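PDB 4AKR: F-actin-capping protein subunit alpha from Dictyostelium discoideum, which caps the fast-growing barbed ends of actin filaments independently of calcium, blocking subunit exchange there without severing the filament. Local coordinates for residues P20-E25 with F162-W167; E50-Q55 with Y90-Q95. All coordinates share one frame; numbering follows the deposited sequence.

Contact 1: residues P20-E25 with F162-W167; sequences PCEFME and FYSGRW
P20 lies over G165 with their CA atoms 6.2 Å apart, where the turn before helix 23-31 rests on the start of strand 163-175. Strand residues alternate in direction, which aims the CB atoms of S164 and R166 at the turn while Y163 points away. G165, between them, has no side chain, and the proline ring sits against its backbone: CG of P20 is 4.1 Å from C of G165. The adjacent ring atom meets the base of the arginine, with CB of P20 3.8 Å from CB of R166. Proline suits this place, a compact apolar ring resting on bare backbone between the side chains of S164 and R166. R166 carries CG anti to its own backbone N (chi1 -179°) and then bends at chi3, which brings NE within 4.0 Å of CB of P20. In the plane of the guanidinium a water accepts from NH2 of R166 at 3.1 Å and from N of C21 at 2.9 Å, bridging strand and turn, while NE donates to Q55. S164 OG appears to donate to OE2 of E22, a bond left doubtful by the uncertain place of that oxygen. E22, at the N-cap position of helix 23-31, stretches beyond CG toward the serine, and its OE1 forms a salt bridge with a basic side chain of the other protein chain. The side chain of C21 touches C155 and Y157 of strand 145-158. The turn thus lies across the central antiparallel sheet, over strand 163-175 and its neighbour 145-158, while E22 touches H193 of strand 181-194 on the other side and F23 leads into the helix, stacked on Y51 of helix 44-55.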
loop_
_atom_site.group_PDB
_atom_site.type_symbol
_atom_site.label_atom_id
_atom_site.label_comp_id
_atom_site.label_asym_id
_atom_site.label_seq_id
_atom_site.Cartn_x
_atom_site.Cartn_y
_atom_site.Cartn_z
ATOM N N PRO A 20 -8.307 4.842 -1.602
ATOM C CA PRO A 20 -9.716 5.195 -1.413
ATOM C C PRO A 20 -9.923 6.424 -0.531
ATOM O O PRO A 20 -9.213 6.625 0.460
ATOM C CB PRO A 20 -10.307 3.931 -0.789
ATOM C CG PRO A 20 -9.140 3.378 -0.001
ATOM C CD PRO A 20 -7.997 3.542 -0.985
ATOM N N CYS A 21 -10.898 7.248 -0.905
ATOM C CA CYS A 21 -11.230 8.449 -0.144
ATOM C C CYS A 21 -10.196 9.563 -0.165
ATOM O O CYS A 21 -10.410 10.596 0.464
ATOM C CB CYS A 21 -11.495 8.078 1.314
ATOM S SG CYS A 21 -12.891 6.988 1.542
ATOM N N GLU A 22 -9.084 9.361 -0.869
ATOM C CA GLU A 22 -8.015 10.367 -0.916
ATOM C C GLU A 22 -7.735 10.852 -2.330
ATOM O O GLU A 22 -6.703 11.482 -2.588
ATOM C CB GLU A 22 -6.727 9.780 -0.342
ATOM C CG GLU A 22 -6.851 9.232 1.074
ATOM C CD GLU A 22 -5.589 8.516 1.521
ATOM O OE1 GLU A 22 -4.467 9.021 1.249
ATOM O OE2 GLU A 22 -5.724 7.447 2.151
ATOM N N PHE A 23 -8.664 10.552 -3.233
ATOM C CA PHE A 23 -8.542 10.899 -4.635
ATOM C C PHE A 23 -8.241 12.381 -4.831
ATOM O O PHE A 23 -7.304 12.742 -5.538
ATOM C CB PHE A 23 -9.823 10.492 -5.381
ATOM C CG PHE A 23 -9.693 10.545 -6.875
ATOM C CD1 PHE A 23 -8.761 9.747 -7.532
ATOM C CD2 PHE A 23 -10.456 11.436 -7.620
ATOM C CE1 PHE A 23 -8.587 9.843 -8.914
ATOM C CE2 PHE A 23 -10.292 11.539 -8.991
ATOM C CZ PHE A 23 -9.353 10.743 -9.643
ATOM N N MET A 24 -9.004 13.249 -4.187
ATOM C CA MET A 24 -8.753 14.664 -4.346
ATOM C C MET A 24 -7.392 15.121 -3.816
ATOM O O MET A 24 -6.803 16.045 -4.379
ATOM C CB MET A 24 -9.886 15.473 -3.725
ATOM C CG MET A 24 -11.164 15.440 -4.578
ATOM S SD MET A 24 -10.836 15.775 -6.350
ATOM C CE MET A 24 -10.963 17.568 -6.412
ATOM N N GLU A 25 -6.886 14.494 -2.753
ATOM C CA GLU A 25 -5.574 14.887 -2.244
ATOM C C GLU A 25 -4.531 14.526 -3.299
ATOM O O GLU A 25 -3.567 15.256 -3.514
ATOM C CB GLU A 25 -5.233 14.172 -0.928
ATOM C CG GLU A 25 -5.873 14.754 0.329
ATOM C CD GLU A 25 -7.323 14.368 0.495
ATOM O OE1 GLU A 25 -7.716 13.307 -0.032
ATOM O OE2 GLU A 25 -8.072 15.111 1.169
ATOM N N PHE A 162 -5.031 9.457 10.391
ATOM C CA PHE A 162 -4.130 8.967 9.347
ATOM C C PHE A 162 -4.488 7.642 8.676
ATOM O O PHE A 162 -3.600 6.853 8.361
ATOM C CB PHE A 162 -2.722 8.841 9.909
ATOM C CG PHE A 162 -2.150 10.131 10.385
ATOM C CD1 PHE A 162 -1.586 11.030 9.482
ATOM C CD2 PHE A 162 -2.177 10.454 11.739
ATOM C CE1 PHE A 162 -1.054 12.234 9.921
ATOM C CE2 PHE A 162 -1.649 11.655 12.191
ATOM C CZ PHE A 162 -1.083 12.550 11.281
ATOM N N TYR A 163 -5.764 7.378 8.451
ATOM C CA TYR A 163 -6.105 6.130 7.803
ATOM C C TYR A 163 -7.382 6.189 7.001
ATOM O O TYR A 163 -8.224 7.072 7.202
ATOM C CB TYR A 163 -6.195 4.993 8.822
ATOM C CG TYR A 163 -7.455 4.979 9.655
ATOM C CD1 TYR A 163 -8.582 4.280 9.231
ATOM C CD2 TYR A 163 -7.518 5.654 10.866
ATOM C CE1 TYR A 163 -9.736 4.251 9.990
ATOM C CE2 TYR A 163 -8.679 5.629 11.640
ATOM C CZ TYR A 163 -9.783 4.923 11.194
ATOM O OH TYR A 163 -10.923 4.883 11.963
ATOM N N SER A 164 -7.508 5.243 6.074
ATOM C CA SER A 164 -8.691 5.141 5.228
ATOM C C SER A 164 -8.862 3.689 4.830
ATOM O O SER A 164 -7.960 2.868 5.017
ATOM C CB SER A 164 -8.546 6.003 3.966
ATOM O OG SER A 164 -7.578 5.475 3.079
ATOM N N GLY A 165 -10.028 3.371 4.289
ATOM C CA GLY A 165 -10.280 2.012 3.865
ATOM C C GLY A 165 -11.538 1.915 3.038
ATOM O O GLY A 165 -12.361 2.822 3.035
ATOM N N ARG A 166 -11.674 0.807 2.319
ATOM C CA ARG A 166 -12.846 0.556 1.502
ATOM C C ARG A 166 -13.027 -0.941 1.376
ATOM O O ARG A 166 -12.060 -1.699 1.419
ATOM C CB ARG A 166 -12.698 1.172 0.100
ATOM C CG ARG A 166 -13.929 0.948 -0.781
ATOM C CD ARG A 166 -13.773 1.502 -2.198
ATOM N NE ARG A 166 -13.899 2.959 -2.288
ATOM C CZ ARG A 166 -15.010 3.645 -2.024
ATOM N NH1 ARG A 166 -16.118 3.019 -1.640
ATOM N NH2 ARG A 166 -15.021 4.964 -2.176
ATOM N N TRP A 167 -14.280 -1.357 1.260
ATOM C CA TRP A 167 -14.627 -2.756 1.081
ATOM C C TRP A 167 -15.572 -2.761 -0.110
ATOM O O TRP A 167 -16.574 -2.045 -0.117
ATOM C CB TRP A 167 -15.334 -3.324 2.319
ATOM C CG TRP A 167 -15.772 -4.769 2.158
ATOM C CD1 TRP A 167 -16.690 -5.263 1.265
ATOM C CD2 TRP A 167 -15.310 -5.899 2.918
ATOM N NE1 TRP A 167 -16.821 -6.623 1.425
ATOM C CE2 TRP A 167 -15.986 -7.037 2.431
ATOM C CE3 TRP A 167 -14.387 -6.056 3.962
ATOM C CZ2 TRP A 167 -15.771 -8.315 2.950
ATOM C CZ3 TRP A 167 -14.175 -7.330 4.477
ATOM C CH2 TRP A 167 -14.864 -8.439 3.969
HETATM O O HOH W 1 -12.603 6.699 -3.124
#

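Contact 2: residues E50-Q55 with Y90-Q95; sequences EYNTSQ and YDHIKQ
A polar, buried helix-to-loop contact joins the last turns of helix 44-55 to the bend between strands 86-91 and 96-102 of the small four-stranded sheet. N52 is its centre, with CA 7.0 Å from CA of H92. The asparagine ND2 donates to the backbone O of H92 over 3.1 Å. The acceptor lies almost in the amide plane of N52, and ND2 meets a lone pair of the carbonyl, though the N-H...O angle of 141° shows a bent bond. With chi1 at -69°, CG of N52 stands beside its own backbone N, and the amide runs along the edge of the H92 imidazole, nearly coplanar with it; ND2 comes 3.1 Å from CD2 of H92. The ring of Y90 is steeply inclined to the amide (80°) and receives ND2 of N52 at its edge, 3.7 Å from CE2, while CD2 of Y90 lies over one face of the imidazole. T53 adds its methyl, CG2 4.1 Å from NE2 of H92, and its OG1 is bonded back to O of R49. The aliphatic CG of Q95 lies 3.8 Å from OD1 of N52. Within the bend, D91 OD1 accepts from N of K94 at 2.9 Å, an Asx motif consistent with a fixed turn around the H92 carbonyl. Asparagine suits this place because a short amide can reach a loop carbonyl from a helix flank. Its two ends fare differently: one N-H of ND2 is used, whereas OD1 is buried with no partner in the model, which probably carries an energetic cost.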
loop_
_atom_site.group_PDB
_atom_site.type_symbol
_atom_site.label_atom_id
_atom_site.label_comp_id
_atom_site.label_asym_id
_atom_site.label_seq_id
_atom_site.Cartn_x
_atom_site.Cartn_y
_atom_site.Cartn_z
ATOM N N GLU A 50 -12.898 6.158 -14.701
ATOM C CA GLU A 50 -12.366 4.824 -14.409
ATOM C C GLU A 50 -12.218 4.615 -12.901
ATOM O O GLU A 50 -12.570 3.563 -12.375
ATOM C CB GLU A 50 -11.018 4.645 -15.112
ATOM C CG GLU A 50 -10.233 3.396 -14.732
ATOM C CD GLU A 50 -11.015 2.102 -14.919
ATOM O OE1 GLU A 50 -11.843 2.035 -15.850
ATOM O OE2 GLU A 50 -10.785 1.147 -14.140
ATOM N N TYR A 51 -11.702 5.630 -12.214
ATOM C CA TYR A 51 -11.532 5.581 -10.767
ATOM C C TYR A 51 -12.895 5.538 -10.066
ATOM O O TYR A 51 -13.185 4.611 -9.304
ATOM C CB TYR A 51 -10.768 6.817 -10.280
ATOM C CG TYR A 51 -10.566 6.863 -8.782
ATOM C CD1 TYR A 51 -9.504 6.186 -8.177
ATOM C CD2 TYR A 51 -11.459 7.553 -7.963
ATOM C CE1 TYR A 51 -9.339 6.196 -6.800
ATOM C CE2 TYR A 51 -11.306 7.570 -6.586
ATOM C CZ TYR A 51 -10.245 6.893 -6.009
ATOM O OH TYR A 51 -10.076 6.938 -4.647
ATOM N N ASN A 52 -13.726 6.545 -10.330
ATOM C CA ASN A 52 -15.039 6.629 -9.704
ATOM C C ASN A 52 -15.832 5.336 -9.808
ATOM O O ASN A 52 -16.334 4.825 -8.807
ATOM C CB ASN A 52 -15.873 7.760 -10.311
ATOM C CG ASN A 52 -15.343 9.128 -9.965
ATOM O OD1 ASN A 52 -14.809 9.343 -8.875
ATOM N ND2 ASN A 52 -15.506 10.074 -10.884
ATOM N N THR A 53 -15.937 4.807 -11.021
ATOM C CA THR A 53 -16.703 3.589 -11.235
ATOM C C THR A 53 -16.070 2.321 -10.671
ATOM O O THR A 53 -16.784 1.450 -10.190
ATOM C CB THR A 53 -17.012 3.385 -12.736
ATOM O OG1 THR A 53 -15.803 3.505 -13.490
ATOM C CG2 THR A 53 -18.006 4.428 -13.226
ATOM N N SER A 54 -14.746 2.205 -10.714
ATOM C CA SER A 54 -14.111 1.002 -10.181
ATOM C C SER A 54 -14.102 1.016 -8.659
ATOM O O SER A 54 -14.070 -0.034 -8.027
ATOM C CB SER A 54 -12.690 0.840 -10.741
ATOM O OG SER A 54 -11.910 2.000 -10.537
ATOM N N GLN A 55 -14.139 2.208 -8.075
ATOM C CA GLN A 55 -14.183 2.362 -6.622
ATOM C C GLN A 55 -15.636 2.246 -6.169
ATOM O O GLN A 55 -15.916 2.059 -4.980
ATOM C CB GLN A 55 -13.668 3.739 -6.211
ATOM C CG GLN A 55 -12.172 3.894 -6.277
ATOM C CD GLN A 55 -11.470 3.164 -5.149
ATOM O OE1 GLN A 55 -11.807 3.343 -3.976
ATOM N NE2 GLN A 55 -10.483 2.347 -5.497
ATOM N N TYR A 90 -24.041 12.275 -13.659
ATOM C CA TYR A 90 -22.889 12.523 -12.790
ATOM C C TYR A 90 -21.692 13.197 -13.467
ATOM O O TYR A 90 -21.331 12.854 -14.589
ATOM C CB TYR A 90 -22.445 11.172 -12.212
ATOM C CG TYR A 90 -21.362 11.211 -11.163
ATOM C CD1 TYR A 90 -21.631 11.674 -9.874
ATOM C CD2 TYR A 90 -20.098 10.691 -11.425
ATOM C CE1 TYR A 90 -20.677 11.602 -8.871
ATOM C CE2 TYR A 90 -19.135 10.612 -10.429
ATOM C CZ TYR A 90 -19.434 11.066 -9.153
ATOM O OH TYR A 90 -18.501 10.963 -8.153
ATOM N N ASP A 91 -21.074 14.150 -12.781
ATOM C CA ASP A 91 -19.898 14.816 -13.329
ATOM C C ASP A 91 -18.677 14.149 -12.724
ATOM O O ASP A 91 -18.348 14.400 -11.565
ATOM C CB ASP A 91 -19.870 16.294 -12.959
ATOM C CG ASP A 91 -18.743 17.040 -13.659
ATOM O OD1 ASP A 91 -17.579 16.583 -13.573
ATOM O OD2 ASP A 91 -19.020 18.078 -14.300
ATOM N N HIS A 92 -18.002 13.310 -13.507
ATOM C CA HIS A 92 -16.828 12.584 -13.024
ATOM C C HIS A 92 -15.637 13.419 -12.585
ATOM O O HIS A 92 -14.856 12.992 -11.740
ATOM C CB HIS A 92 -16.357 11.578 -14.077
ATOM C CG HIS A 92 -17.206 10.350 -14.157
ATOM N ND1 HIS A 92 -18.090 10.122 -15.187
ATOM C CD2 HIS A 92 -17.311 9.287 -13.327
ATOM C CE1 HIS A 92 -18.702 8.968 -14.991
ATOM N NE2 HIS A 92 -18.247 8.441 -13.868
ATOM N N ILE A 93 -15.479 14.600 -13.157
ATOM C CA ILE A 93 -14.348 15.428 -12.787
ATOM C C ILE A 93 -14.573 16.178 -11.483
ATOM O O ILE A 93 -13.659 16.305 -10.670
ATOM C CB ILE A 93 -14.011 16.423 -13.913
ATOM C CG1 ILE A 93 -13.537 15.640 -15.141
ATOM C CG2 ILE A 93 -12.942 17.393 -13.447
ATOM C CD1 ILE A 93 -13.204 16.485 -16.334
ATOM N N LYS A 94 -15.790 16.663 -11.277
ATOM C CA LYS A 94 -16.112 17.401 -10.065
ATOM C C LYS A 94 -16.583 16.422 -9.004
ATOM O O LYS A 94 -16.699 16.777 -7.835
ATOM C CB LYS A 94 -17.231 18.402 -10.330
ATOM C CG LYS A 94 -17.179 19.067 -11.690
ATOM C CD LYS A 94 -18.464 19.843 -11.937
ATOM C CE LYS A 94 -18.366 21.254 -11.419
ATOM N NZ LYS A 94 -17.470 22.050 -12.307
ATOM N N GLN A 95 -16.868 15.197 -9.435
ATOM C CA GLN A 95 -17.346 14.138 -8.549
ATOM C C GLN A 95 -18.671 14.508 -7.887
ATOM O O GLN A 95 -18.857 14.322 -6.687
ATOM C CB GLN A 95 -16.278 13.819 -7.500
ATOM C CG GLN A 95 -15.114 13.024 -8.083
ATOM C CD GLN A 95 -13.843 13.107 -7.254
ATOM O OE1 GLN A 95 -13.103 14.098 -7.318
ATOM N NE2 GLN A 95 -13.583 12.066 -6.467
#

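From the N terminus the chain passes helix 4-16, makes the turn at 20-22 and enters helix 23-31, then helix 44-55 and the small sheet 73-102. Contact 2 closes the shorter loop, returning the bend after strand 86-91 to helix 44-55. Contact 1 closes the longer one, bringing strand 163-175 of the five-stranded sheet back to the turn, and contact 2 is nested inside it. Their centres are 14 Å apart, and they meet directly, for instance where F23 and M24 pack on Q95. Together they tie the turn before helix 23-31 to the five-stranded sheet, and helix 44-55 to the small one.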